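PDB 4CNL: putative pneumococcal surface protein from Streptococcus pneumoniae, which binds choline through its repeat domain and so probably anchors itself to the teichoic acids of the pneumococcal cell wall. Local coordinates for residues A51-K56 / N75-Q80; N64-A69 / G99-N104; G148-K153 / D174-E179; N104-N109 / G139-S144. All coordinates share one frame; numbering follows the deposited sequence.

Interaction 1. Residues A51-K56 / N75-Q80. With CHT (choline ion), chain H; SO4 (sulfate ion), chain L.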
# COMPACT_ATOMS: atom_id res chain seq x y z
N ALA A 51 4.37 12.71 -11.21
CA ALA A 51 4.38 11.34 -10.70
C ALA A 51 5.57 10.53 -11.19
O ALA A 51 6.12 10.78 -12.27
CB ALA A 51 3.09 10.64 -11.08
N TRP A 52 5.98 9.57 -10.38
CA TRP A 52 6.95 8.57 -10.79
C TRP A 52 6.27 7.43 -11.55
O TRP A 52 5.16 7.02 -11.20
CB TRP A 52 7.66 7.97 -9.57
CG TRP A 52 8.64 8.85 -8.89
CD1 TRP A 52 8.42 9.61 -7.77
CD2 TRP A 52 10.00 9.06 -9.26
NE1 TRP A 52 9.58 10.28 -7.43
CE2 TRP A 52 10.56 9.96 -8.33
CE3 TRP A 52 10.81 8.57 -10.30
CZ2 TRP A 52 11.89 10.38 -8.40
CZ3 TRP A 52 12.13 8.99 -10.36
CH2 TRP A 52 12.65 9.88 -9.42
N TYR A 53 6.98 6.91 -12.54
CA TYR A 53 6.55 5.73 -13.29
C TYR A 53 7.70 4.75 -13.38
O TYR A 53 8.86 5.16 -13.40
CB TYR A 53 6.11 6.11 -14.71
CG TYR A 53 4.90 7.02 -14.74
CD1 TYR A 53 5.04 8.40 -14.60
CD2 TYR A 53 3.63 6.49 -14.92
CE1 TYR A 53 3.93 9.23 -14.64
CE2 TYR A 53 2.52 7.31 -14.95
CZ TYR A 53 2.67 8.67 -14.81
OH TYR A 53 1.56 9.48 -14.85
N TYR A 54 7.39 3.46 -13.42
CA TYR A 54 8.41 2.44 -13.64
C TYR A 54 8.23 1.79 -15.00
O TYR A 54 7.20 1.17 -15.27
CB TYR A 54 8.38 1.36 -12.56
CG TYR A 54 9.55 0.41 -12.72
CD1 TYR A 54 10.83 0.82 -12.40
CD2 TYR A 54 9.37 -0.85 -13.26
CE1 TYR A 54 11.92 -0.02 -12.57
CE2 TYR A 54 10.45 -1.71 -13.44
CZ TYR A 54 11.72 -1.28 -13.09
OH TYR A 54 12.79 -2.12 -13.26
N LEU A 55 9.24 1.93 -15.85
CA LEU A 55 9.22 1.23 -17.13
C LEU A 55 9.84 -0.16 -16.97
O LEU A 55 10.98 -0.30 -16.51
CB LEU A 55 9.94 2.04 -18.21
CG LEU A 55 9.26 3.36 -18.61
CD1 LEU A 55 7.73 3.20 -18.80
CD2 LEU A 55 9.59 4.49 -17.62
N LYS A 56 9.09 -1.17 -17.37
CA LYS A 56 9.50 -2.57 -17.23
C LYS A 56 10.58 -2.95 -18.25
O LYS A 56 11.06 -2.10 -19.01
CB LYS A 56 8.29 -3.48 -17.37
CG LYS A 56 7.29 -3.30 -16.22
CD LYS A 56 6.07 -4.19 -16.36
CE LYS A 56 5.14 -3.70 -17.45
NZ LYS A 56 3.92 -4.55 -17.56
N ASN A 75 -3.20 3.68 -13.21
CA ASN A 75 -2.80 4.66 -14.23
C ASN A 75 -1.28 4.74 -14.38
O ASN A 75 -0.76 5.61 -15.08
CB ASN A 75 -3.37 6.06 -13.91
CG ASN A 75 -2.92 6.60 -12.55
OD1 ASN A 75 -2.10 6.01 -11.86
ND2 ASN A 75 -3.46 7.75 -12.18
N GLY A 76 -0.57 3.82 -13.72
CA GLY A 76 0.88 3.76 -13.78
C GLY A 76 1.60 4.59 -12.73
O GLY A 76 2.80 4.37 -12.49
N LYS A 77 0.89 5.53 -12.11
CA LYS A 77 1.52 6.45 -11.16
C LYS A 77 1.95 5.73 -9.88
O LYS A 77 1.17 4.96 -9.31
CB LYS A 77 0.57 7.59 -10.78
CG LYS A 77 0.19 8.50 -11.93
CD LYS A 77 -0.47 9.76 -11.41
CE LYS A 77 -0.72 10.76 -12.52
NZ LYS A 77 -1.35 11.99 -11.95
N MET A 78 3.18 5.96 -9.44
CA MET A 78 3.62 5.39 -8.18
C MET A 78 2.83 6.00 -7.04
O MET A 78 2.73 7.23 -6.92
CB MET A 78 5.11 5.62 -7.96
CG MET A 78 5.63 4.90 -6.73
SD MET A 78 7.27 5.45 -6.27
CE MET A 78 6.91 7.08 -5.73
N ALA A 79 2.29 5.15 -6.18
CA ALA A 79 1.56 5.61 -5.00
C ALA A 79 2.50 6.26 -3.98
O ALA A 79 3.63 5.80 -3.77
CB ALA A 79 0.80 4.44 -4.37
N GLN A 80 2.02 7.32 -3.34
CA GLN A 80 2.81 8.09 -2.39
C GLN A 80 1.92 8.70 -1.34
O GLN A 80 1.02 9.46 -1.68
CB GLN A 80 3.59 9.22 -3.09
CG GLN A 80 4.91 8.81 -3.68
CD GLN A 80 5.66 9.95 -4.36
OE1 GLN A 80 5.37 10.32 -5.50
NE2 GLN A 80 6.66 10.50 -3.67
C4 CHT H . 13.74 4.87 -5.66
C5 CHT H . 12.59 5.80 -5.29
C6 CHT H . 10.66 6.89 -6.11
C7 CHT H . 12.39 6.30 -7.58
C8 CHT H . 11.03 4.63 -6.63
O6 CHT H . 14.55 4.61 -4.52
N1 CHT H . 11.66 5.90 -6.40
S SO4 L . -3.94 10.03 -9.27
O1 SO4 L . -4.10 10.55 -10.62
O2 SO4 L . -5.22 10.11 -8.57
O3 SO4 L . -3.52 8.63 -9.31
O4 SO4 L . -2.93 10.82 -8.56
O HOH W 1 4.39 9.24 -7.97
O HOH W 2 -0.75 8.38 -15.45
O HOH W 3 4.61 2.93 -14.02

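Interaction 2. Residues N64-A69 / G99-N104. With CHT (choline ion), chain G.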
# COMPACT_ATOMS: atom_id res chain seq x y z
N ASN A 64 -0.87 -1.41 -11.62
CA ASN A 64 -1.45 -2.38 -10.69
C ASN A 64 -0.43 -3.42 -10.27
O ASN A 64 -0.71 -4.62 -10.29
CB ASN A 64 -2.67 -3.07 -11.32
CG ASN A 64 -3.75 -2.11 -11.69
OD1 ASN A 64 -4.18 -1.31 -10.87
ND2 ASN A 64 -4.19 -2.16 -12.94
N ALA A 65 0.75 -2.96 -9.91
CA ALA A 65 1.86 -3.86 -9.68
C ALA A 65 2.86 -3.31 -8.69
O ALA A 65 3.03 -2.09 -8.56
CB ALA A 65 2.54 -4.17 -11.01
N TRP A 66 3.55 -4.23 -8.02
CA TRP A 66 4.67 -3.86 -7.17
C TRP A 66 5.98 -3.83 -7.95
O TRP A 66 6.21 -4.66 -8.83
CB TRP A 66 4.78 -4.83 -5.99
CG TRP A 66 3.60 -4.74 -5.07
CD1 TRP A 66 2.44 -5.45 -5.15
CD2 TRP A 66 3.45 -3.85 -3.95
NE1 TRP A 66 1.58 -5.08 -4.14
CE2 TRP A 66 2.18 -4.09 -3.39
CE3 TRP A 66 4.28 -2.88 -3.37
CZ2 TRP A 66 1.71 -3.40 -2.27
CZ3 TRP A 66 3.81 -2.19 -2.26
CH2 TRP A 66 2.54 -2.46 -1.72
N GLN A 67 6.80 -2.83 -7.65
CA GLN A 67 8.19 -2.84 -8.07
C GLN A 67 9.01 -2.59 -6.81
O GLN A 67 9.08 -1.47 -6.30
CB GLN A 67 8.47 -1.79 -9.14
CG GLN A 67 9.93 -1.71 -9.56
CD GLN A 67 10.42 -2.99 -10.20
OE1 GLN A 67 9.65 -3.73 -10.82
NE2 GLN A 67 11.71 -3.26 -10.06
N GLY A 68 9.61 -3.66 -6.29
CA GLY A 68 10.24 -3.59 -4.99
C GLY A 68 9.17 -3.23 -3.97
O GLY A 68 8.08 -3.81 -3.96
N ALA A 69 9.48 -2.24 -3.13
CA ALA A 69 8.60 -1.79 -2.06
C ALA A 69 7.56 -0.79 -2.55
O ALA A 69 6.81 -0.23 -1.75
CB ALA A 69 9.43 -1.18 -0.95
N GLY A 99 7.16 6.49 -0.74
CA GLY A 99 6.78 5.49 -1.72
C GLY A 99 6.75 4.06 -1.22
O GLY A 99 5.98 3.24 -1.73
N SER A 100 7.57 3.73 -0.23
CA SER A 100 7.68 2.34 0.23
C SER A 100 6.51 1.97 1.14
O SER A 100 6.03 2.79 1.92
CB SER A 100 9.01 2.13 0.95
OG SER A 100 9.07 2.90 2.13
N TYR A 101 6.06 0.72 1.07
CA TYR A 101 4.87 0.33 1.82
C TYR A 101 5.16 0.26 3.32
O TYR A 101 6.27 -0.11 3.73
CB TYR A 101 4.30 -0.99 1.31
CG TYR A 101 5.15 -2.21 1.55
CD1 TYR A 101 6.16 -2.57 0.66
CD2 TYR A 101 4.92 -3.05 2.63
CE1 TYR A 101 6.93 -3.70 0.86
CE2 TYR A 101 5.68 -4.18 2.83
CZ TYR A 101 6.69 -4.50 1.95
OH TYR A 101 7.45 -5.64 2.15
N ALA A 102 4.18 0.66 4.13
CA ALA A 102 4.28 0.53 5.57
C ALA A 102 4.10 -0.94 5.95
O ALA A 102 3.32 -1.64 5.33
CB ALA A 102 3.23 1.39 6.26
N ARG A 103 4.81 -1.39 6.96
CA ARG A 103 4.65 -2.74 7.45
C ARG A 103 5.00 -2.87 8.93
O ARG A 103 5.74 -2.13 9.39
CB ARG A 103 5.41 -3.77 6.65
CG ARG A 103 6.89 -3.76 6.77
CD ARG A 103 7.51 -2.41 6.71
NE ARG A 103 7.76 -1.90 5.37
CZ ARG A 103 8.51 -2.44 4.44
NH1 ARG A 103 9.09 -3.56 4.69
NH2 ARG A 103 8.68 -1.84 3.28
N ASN A 104 4.34 -3.80 9.60
CA ASN A 104 4.47 -3.92 11.05
C ASN A 104 4.31 -2.58 11.76
O ASN A 104 5.10 -2.25 12.64
CB ASN A 104 5.83 -4.53 11.41
CG ASN A 104 6.01 -5.92 10.85
OD1 ASN A 104 5.14 -6.77 11.03
ND2 ASN A 104 7.11 -6.15 10.14
C4 CHT G . 6.75 -6.40 -1.99
C5 CHT G . 5.34 -5.81 -1.83
C6 CHT G . 3.31 -6.07 -0.64
C7 CHT G . 4.24 -7.87 -1.83
C8 CHT G . 5.28 -7.09 0.14
O6 CHT G . 7.17 -6.29 -3.34
N1 CHT G . 4.54 -6.71 -1.04

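Interaction 3. Residues G148-K153 / D174-E179. With CHT (choline ion), chain E; CHT (choline ion), chain C.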
# COMPACT_ATOMS: atom_id res chain seq x y z
N GLY A 148 -16.59 -9.90 21.18
CA GLY A 148 -16.90 -11.15 21.84
C GLY A 148 -16.78 -10.96 23.33
O GLY A 148 -17.33 -10.01 23.88
N ASN A 149 -16.04 -11.85 23.98
CA ASN A 149 -15.87 -11.82 25.44
C ASN A 149 -14.63 -11.06 25.88
O ASN A 149 -14.21 -11.15 27.04
CB ASN A 149 -15.81 -13.24 25.98
CG ASN A 149 -17.06 -14.03 25.66
OD1 ASN A 149 -18.17 -13.60 25.98
ND2 ASN A 149 -16.90 -15.17 25.01
N TYR A 150 -14.05 -10.31 24.95
CA TYR A 150 -12.88 -9.49 25.25
C TYR A 150 -13.23 -8.02 25.19
O TYR A 150 -14.08 -7.61 24.40
CB TYR A 150 -11.75 -9.77 24.26
CG TYR A 150 -11.32 -11.20 24.24
CD1 TYR A 150 -10.42 -11.68 25.19
CD2 TYR A 150 -11.80 -12.09 23.28
CE1 TYR A 150 -10.01 -12.99 25.19
CE2 TYR A 150 -11.40 -13.42 23.28
CZ TYR A 150 -10.50 -13.86 24.23
OH TYR A 150 -10.09 -15.17 24.23
N TYR A 151 -12.55 -7.22 26.00
CA TYR A 151 -12.81 -5.79 26.02
C TYR A 151 -11.61 -5.00 25.57
O TYR A 151 -10.51 -5.17 26.11
CB TYR A 151 -13.21 -5.33 27.42
CG TYR A 151 -13.66 -3.89 27.48
CD1 TYR A 151 -14.95 -3.53 27.08
CD2 TYR A 151 -12.83 -2.89 27.97
CE1 TYR A 151 -15.38 -2.22 27.13
CE2 TYR A 151 -13.26 -1.56 28.04
CZ TYR A 151 -14.54 -1.24 27.62
OH TYR A 151 -14.97 0.06 27.68
N LEU A 152 -11.81 -4.12 24.61
CA LEU A 152 -10.74 -3.22 24.18
C LEU A 152 -10.87 -1.90 24.92
O LEU A 152 -11.93 -1.25 24.89
CB LEU A 152 -10.80 -3.00 22.66
CG LEU A 152 -10.61 -4.17 21.69
CD1 LEU A 152 -9.36 -4.98 22.04
CD2 LEU A 152 -11.85 -5.09 21.60
N LYS A 153 -9.79 -1.49 25.58
CA LYS A 153 -9.81 -0.29 26.41
C LYS A 153 -9.75 0.97 25.53
O LYS A 153 -9.76 0.86 24.30
CB LYS A 153 -8.66 -0.33 27.41
CG LYS A 153 -8.76 -1.54 28.36
CD LYS A 153 -7.55 -1.67 29.26
CE LYS A 153 -7.44 -0.48 30.21
NZ LYS A 153 -6.49 -0.75 31.32
N ASP A 174 -6.51 -13.85 31.35
CA ASP A 174 -6.50 -14.25 29.94
C ASP A 174 -7.31 -13.29 29.04
O ASP A 174 -7.33 -13.46 27.81
CB ASP A 174 -6.99 -15.70 29.77
CG ASP A 174 -8.42 -15.91 30.27
OD1 ASP A 174 -9.07 -14.93 30.69
OD2 ASP A 174 -8.89 -17.07 30.24
N GLY A 175 -7.95 -12.29 29.64
CA GLY A 175 -8.71 -11.31 28.89
C GLY A 175 -10.19 -11.64 28.75
O GLY A 175 -10.97 -10.82 28.29
N VAL A 176 -10.57 -12.84 29.18
CA VAL A 176 -11.93 -13.31 28.94
C VAL A 176 -12.91 -12.93 30.04
O VAL A 176 -12.64 -13.18 31.22
CB VAL A 176 -11.97 -14.85 28.78
CG1 VAL A 176 -13.40 -15.34 28.60
CG2 VAL A 176 -11.10 -15.28 27.61
N TRP A 177 -14.03 -12.33 29.67
CA TRP A 177 -15.15 -12.23 30.60
C TRP A 177 -15.83 -13.60 30.64
O TRP A 177 -16.42 -14.04 29.65
CB TRP A 177 -16.15 -11.15 30.19
CG TRP A 177 -17.30 -11.07 31.15
CD1 TRP A 177 -17.26 -10.64 32.44
CD2 TRP A 177 -18.65 -11.46 30.89
NE1 TRP A 177 -18.52 -10.72 33.01
CE2 TRP A 177 -19.39 -11.23 32.08
CE3 TRP A 177 -19.32 -11.99 29.78
CZ2 TRP A 177 -20.75 -11.49 32.17
CZ3 TRP A 177 -20.67 -12.25 29.89
CH2 TRP A 177 -21.37 -12.00 31.07
N LYS A 178 -15.72 -14.29 31.77
CA LYS A 178 -16.28 -15.63 31.85
C LYS A 178 -17.75 -15.52 32.24
O LYS A 178 -18.09 -15.10 33.34
CB LYS A 178 -15.48 -16.49 32.84
CG LYS A 178 -14.05 -16.77 32.32
CD LYS A 178 -13.41 -17.99 32.97
CE LYS A 178 -11.92 -18.08 32.65
NZ LYS A 178 -11.62 -18.18 31.19
N GLU A 179 -18.62 -15.88 31.29
CA GLU A 179 -20.06 -15.73 31.45
C GLU A 179 -20.66 -16.82 32.34
O GLU A 179 -20.78 -17.97 31.92
CB GLU A 179 -20.75 -15.74 30.09
CG GLU A 179 -22.25 -15.56 30.18
CD GLU A 179 -22.86 -15.09 28.87
OE1 GLU A 179 -22.29 -15.41 27.81
OE2 GLU A 179 -23.90 -14.40 28.92
C4 CHT E . -21.22 -7.22 27.62
C5 CHT E . -20.52 -8.11 26.59
C6 CHT E . -19.16 -10.02 26.41
C7 CHT E . -19.45 -8.95 28.50
C8 CHT E . -21.24 -10.13 27.51
O6 CHT E . -21.67 -6.05 26.96
N1 CHT E . -20.09 -9.31 27.26
C4 CHT C . -9.00 -13.97 20.10
C5 CHT C . -8.10 -14.25 21.30
C6 CHT C . -6.32 -12.86 20.56
C7 CHT C . -8.06 -11.93 21.89
C8 CHT C . -6.55 -13.43 22.81
O6 CHT C . -8.38 -14.48 18.92
N1 CHT C . -7.26 -13.11 21.61
O HOH W 4 -10.45 -8.21 27.62

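Interaction 4. Residues N104-N109 / G139-S144. With CHT (choline ion), chain F.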
# COMPACT_ATOMS: atom_id res chain seq x y z
N ASN A 104 4.34 -3.80 9.60
CA ASN A 104 4.47 -3.92 11.05
C ASN A 104 4.31 -2.58 11.76
O ASN A 104 5.10 -2.25 12.64
CB ASN A 104 5.83 -4.53 11.41
CG ASN A 104 6.01 -5.92 10.85
OD1 ASN A 104 5.14 -6.77 11.03
ND2 ASN A 104 7.11 -6.15 10.14
N ALA A 105 3.30 -1.82 11.39
CA ALA A 105 3.19 -0.45 11.87
C ALA A 105 1.78 0.07 11.80
O ALA A 105 0.99 -0.36 10.97
CB ALA A 105 4.12 0.45 11.05
N TRP A 106 1.45 0.98 12.70
CA TRP A 106 0.20 1.69 12.63
C TRP A 106 0.31 2.83 11.63
O TRP A 106 1.37 3.42 11.44
CB TRP A 106 -0.20 2.22 14.00
CG TRP A 106 -0.54 1.13 14.94
CD1 TRP A 106 0.32 0.44 15.75
CD2 TRP A 106 -1.84 0.57 15.17
NE1 TRP A 106 -0.36 -0.51 16.47
CE2 TRP A 106 -1.69 -0.45 16.13
CE3 TRP A 106 -3.11 0.84 14.66
CZ2 TRP A 106 -2.78 -1.20 16.59
CZ3 TRP A 106 -4.19 0.09 15.11
CH2 TRP A 106 -4.02 -0.92 16.07
N GLN A 107 -0.81 3.12 10.98
CA GLN A 107 -0.97 4.30 10.14
C GLN A 107 -2.33 4.85 10.50
O GLN A 107 -3.35 4.27 10.15
CB GLN A 107 -0.88 3.95 8.66
CG GLN A 107 -1.10 5.14 7.75
CD GLN A 107 -0.03 6.21 7.94
OE1 GLN A 107 1.15 5.90 8.17
NE2 GLN A 107 -0.42 7.46 7.84
N GLY A 108 -2.35 5.96 11.23
CA GLY A 108 -3.61 6.45 11.74
C GLY A 108 -4.25 5.39 12.62
O GLY A 108 -3.60 4.81 13.49
N ASN A 109 -5.52 5.10 12.36
CA ASN A 109 -6.28 4.10 13.13
C ASN A 109 -6.16 2.67 12.61
O ASN A 109 -6.89 1.77 13.06
CB ASN A 109 -7.76 4.49 13.18
CG ASN A 109 -8.00 5.82 13.85
OD1 ASN A 109 -7.32 6.18 14.81
ND2 ASN A 109 -8.97 6.56 13.34
N GLY A 139 -11.19 -1.85 9.19
CA GLY A 139 -9.78 -1.70 9.48
C GLY A 139 -9.47 -0.89 10.73
O GLY A 139 -8.40 -1.05 11.31
N SER A 140 -10.38 -0.01 11.14
CA SER A 140 -10.08 0.90 12.25
C SER A 140 -10.09 0.13 13.56
O SER A 140 -10.93 -0.75 13.75
CB SER A 140 -11.08 2.06 12.31
OG SER A 140 -12.40 1.59 12.50
N TYR A 141 -9.16 0.44 14.46
CA TYR A 141 -9.10 -0.34 15.69
C TYR A 141 -10.30 -0.06 16.58
O TYR A 141 -10.83 1.06 16.61
CB TYR A 141 -7.80 -0.09 16.46
CG TYR A 141 -7.67 1.27 17.11
CD1 TYR A 141 -7.21 2.36 16.38
CD2 TYR A 141 -7.98 1.46 18.44
CE1 TYR A 141 -7.08 3.61 16.97
CE2 TYR A 141 -7.85 2.71 19.04
CZ TYR A 141 -7.40 3.78 18.29
OH TYR A 141 -7.27 5.01 18.89
N ALA A 142 -10.75 -1.12 17.27
CA ALA A 142 -11.84 -1.02 18.23
C ALA A 142 -11.31 -0.46 19.54
O ALA A 142 -10.19 -0.78 19.95
CB ALA A 142 -12.48 -2.38 18.46
N TYR A 143 -12.10 0.38 20.20
CA TYR A 143 -11.72 0.89 21.51
C TYR A 143 -12.97 1.15 22.35
O TYR A 143 -14.04 1.45 21.81
CB TYR A 143 -10.89 2.17 21.39
CG TYR A 143 -11.61 3.29 20.68
CD1 TYR A 143 -11.58 3.38 19.29
CD2 TYR A 143 -12.31 4.25 21.39
CE1 TYR A 143 -12.24 4.41 18.64
CE2 TYR A 143 -12.97 5.28 20.74
CZ TYR A 143 -12.92 5.35 19.36
OH TYR A 143 -13.57 6.37 18.70
N SER A 144 -12.81 1.04 23.67
CA SER A 144 -13.90 1.21 24.62
C SER A 144 -15.12 0.41 24.22
O SER A 144 -16.24 0.92 24.21
CB SER A 144 -14.25 2.70 24.76
OG SER A 144 -13.17 3.41 25.33
C4 CHT F . -4.29 4.57 19.51
C5 CHT F . -2.97 3.82 19.50
C6 CHT F . -3.21 3.54 17.15
C7 CHT F . -1.61 2.30 18.34
C8 CHT F . -3.91 1.83 18.62
O6 CHT F . -4.49 5.16 20.79
N1 CHT F . -2.93 2.87 18.40
O HOH W 5 -9.61 6.18 17.01

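Interaction 1. Residues A51-K56 / N75-Q80
The thioether of Met78 runs up along the indole of Trp52, and with Tyr53 these residues account for most of the surface buried here. The indole CD1 touches the methyl CE of Met78 at 3.6 Å, while Met78 SD stands obliquely to the five-membered ring in a Met-aromatic contact. One face of the indole carries the choline ion, whose methyl C6 also lies 3.7 Å from Met78 SD, so ring and thioether wall the same ligand. The Met78 side chain can rise beside the indole because its CG is anti to the backbone N (chi1 -173°). Beneath them, Met78 N donates to Trp52 O at 2.9 Å, and a water gathers Trp52 N, Met78 O and Gln80 OE1. Tyr53 serves the other side of the strand. Its CD2 rests 3.3 Å from Gly76 O, and its OH meets Lys77 CG at 3.4 Å, the extended lysine running alongside the phenol. Gly76, at a positive phi, lets the loop backbone pass close against the Tyr53 ring. An Asx turn, closed by Asn75 OD1 and Lys77 N, shapes this corner. With Trp43 and Tyr70 completing the pocket, the arrangement is the aromatic choline site of choline-binding repeats.

Interaction 2. Residues N64-A69 / G99-N104
This is a surface contact between the end of strand 65-67, with the turn after it, and the loop that leads from strand 91-95 to strand 105-107; Ala69 and the rings of Trp66 and Tyr101 make it beside a bound choline. Ala69 gives up the most surface. Its CB rests against Ser100 CB at 3.8 Å, and its carbonyl O accepts a weak bond from Tyr101 N, 3.1 Å long and bent to 134°. The Trp66 and Tyr101 rings are set steeply to each other, planes at 78°, with Trp66 CZ3 3.8 Å from Tyr101 CD1. Tyr101 CG sits between the backbone N and the carbonyl carbon (chi1 67°), which turns the phenol up beside the ligand. Choline C5 lies over a face of the indole, 3.5 Å from Trp66 CD2, and N1 over a face of the phenol; Tyr93 and Asp115 also belong to the pocket. On the phenol face opposite the choline, Arg103 NH2 lies over the ring centre, and Arg103 NE donates to Tyr101 O. At the far end, choline O6 donates to Gly68 O at 2.7 Å. The chemistry is consistent with cation-pi recognition of the ammonium, with a backbone carbonyl reading the hydroxyl.

Interaction 3. Residues G148-K153 / D174-E179
In this choline-binding repeat, the firm part of the contact joins Asn149 and Tyr150, at the start of strand 150-152, to the loop at Gly175, Val176 and Trp177. A straight backbone bond pins it: Trp177 N donates to Asn149 O at 2.9 Å with an angle of 178°, in the carbonyl plane. Next to it, the phenol of Tyr150 is pressed against the loop. Tyr150 CD1 lies 3.3 Å from Gly175 O, the carbonyl O of Asp174 comes in at the ring edge, and Val176 CG2 touches Tyr150 CE1 at 3.5 Å while also reaching the OH. Gly175 brings its backbone close to the phenol. One face of the Tyr150 ring is centred under methyl C7 of a choline; Trp123 and Met158 belong to the same pocket.

Elsewhere the two segments meet more loosely. Apart from its carbonyl, Asn149 is only lightly engaged: its CB lies 4.1 Å from Val176 CG1, and its OD1 stands off the edge of the Trp177 ring. The close packing of that indole is with a second choline, whose pocket includes Trp146 and Tyr169, while Glu179 CA covers the opposite face of the ring. OD1 of the exposed Asp174 closes an Asx turn on Val176 N from above the carboxylate plane, and Lys178 folds back in a salt bridge to the same carboxylate. A water spans Tyr151 N and Gly175 O. The second choline is met closely at Trp177, whose CZ3 lies 3.2 Å from its methyl C8.

Interaction 4. Residues N104-N109 / G139-S144
Tyr141 leans against Asn109 and Trp106, and its side chain can be followed atom by atom. CB comes first, lying 3.9 Å from Trp106 CZ3 and equally near CH2 at the outer end of the indole. From CG onward, with chi1 at 70°, the ring swings back over its own backbone and into the pocket, where its plane stands at 84° to that of Trp106. CD1 passes 3.4 Å from Asn109 O, the acceptor that also takes Tyr141 N at 3.0 Å, so one carbonyl receives the backbone N-H and touches the ring edge. Farther out, CE1 meets Asn109 OD1 at 3.4 Å; the amide oxygen approaches the ring near its plane, with the amide plane turned steeply, 69°, against the ring. CD2 and CE2 lie near choline methyl C8, which stands over the centre of the ring. CZ and finally OH reach choline C4, at 3.1 Å for the hydroxyl, while a water bridges OH weakly to Asn109 OD1. The same choline spreads methyl C7 over a face of Trp106, 3.5 Å from CE2. Asp126 accepts a hydrogen bond from Trp106 NE1, fixing the rotation of that indole, and Tyr129 and Tyr133 add further aromatic walls. The two rings thus offer the ammonium nearly perpendicular pi faces, consistent with cation-pi binding, while the phenol hydroxyl sits against the choline chain at C4.

From the N terminus, interaction 1 ties strand 51-55 to the loop after strand 70-72, closing a loop that contains strands 65-67 and 70-72. Interaction 2 opens inside that loop and ends beyond it, so the two cross; its own loop holds strands 70-72, 82-86 and 91-95. They also touch, through Tyr54 and Gln67. Interaction 4 starts at Asn104, shared with interaction 2, and in series encloses strands 110-112, 122-126 and 131-135. Interaction 3 follows, enclosing strands 162-164 and 169-171, and meets interaction 4 where Lys153 O lies 3.1 Å from Ser144 N, a probable hydrogen bond. Successive hairpins and loops are thereby joined along an elongated chain, interactions 1 and 3 lying about 45 Å apart between centres.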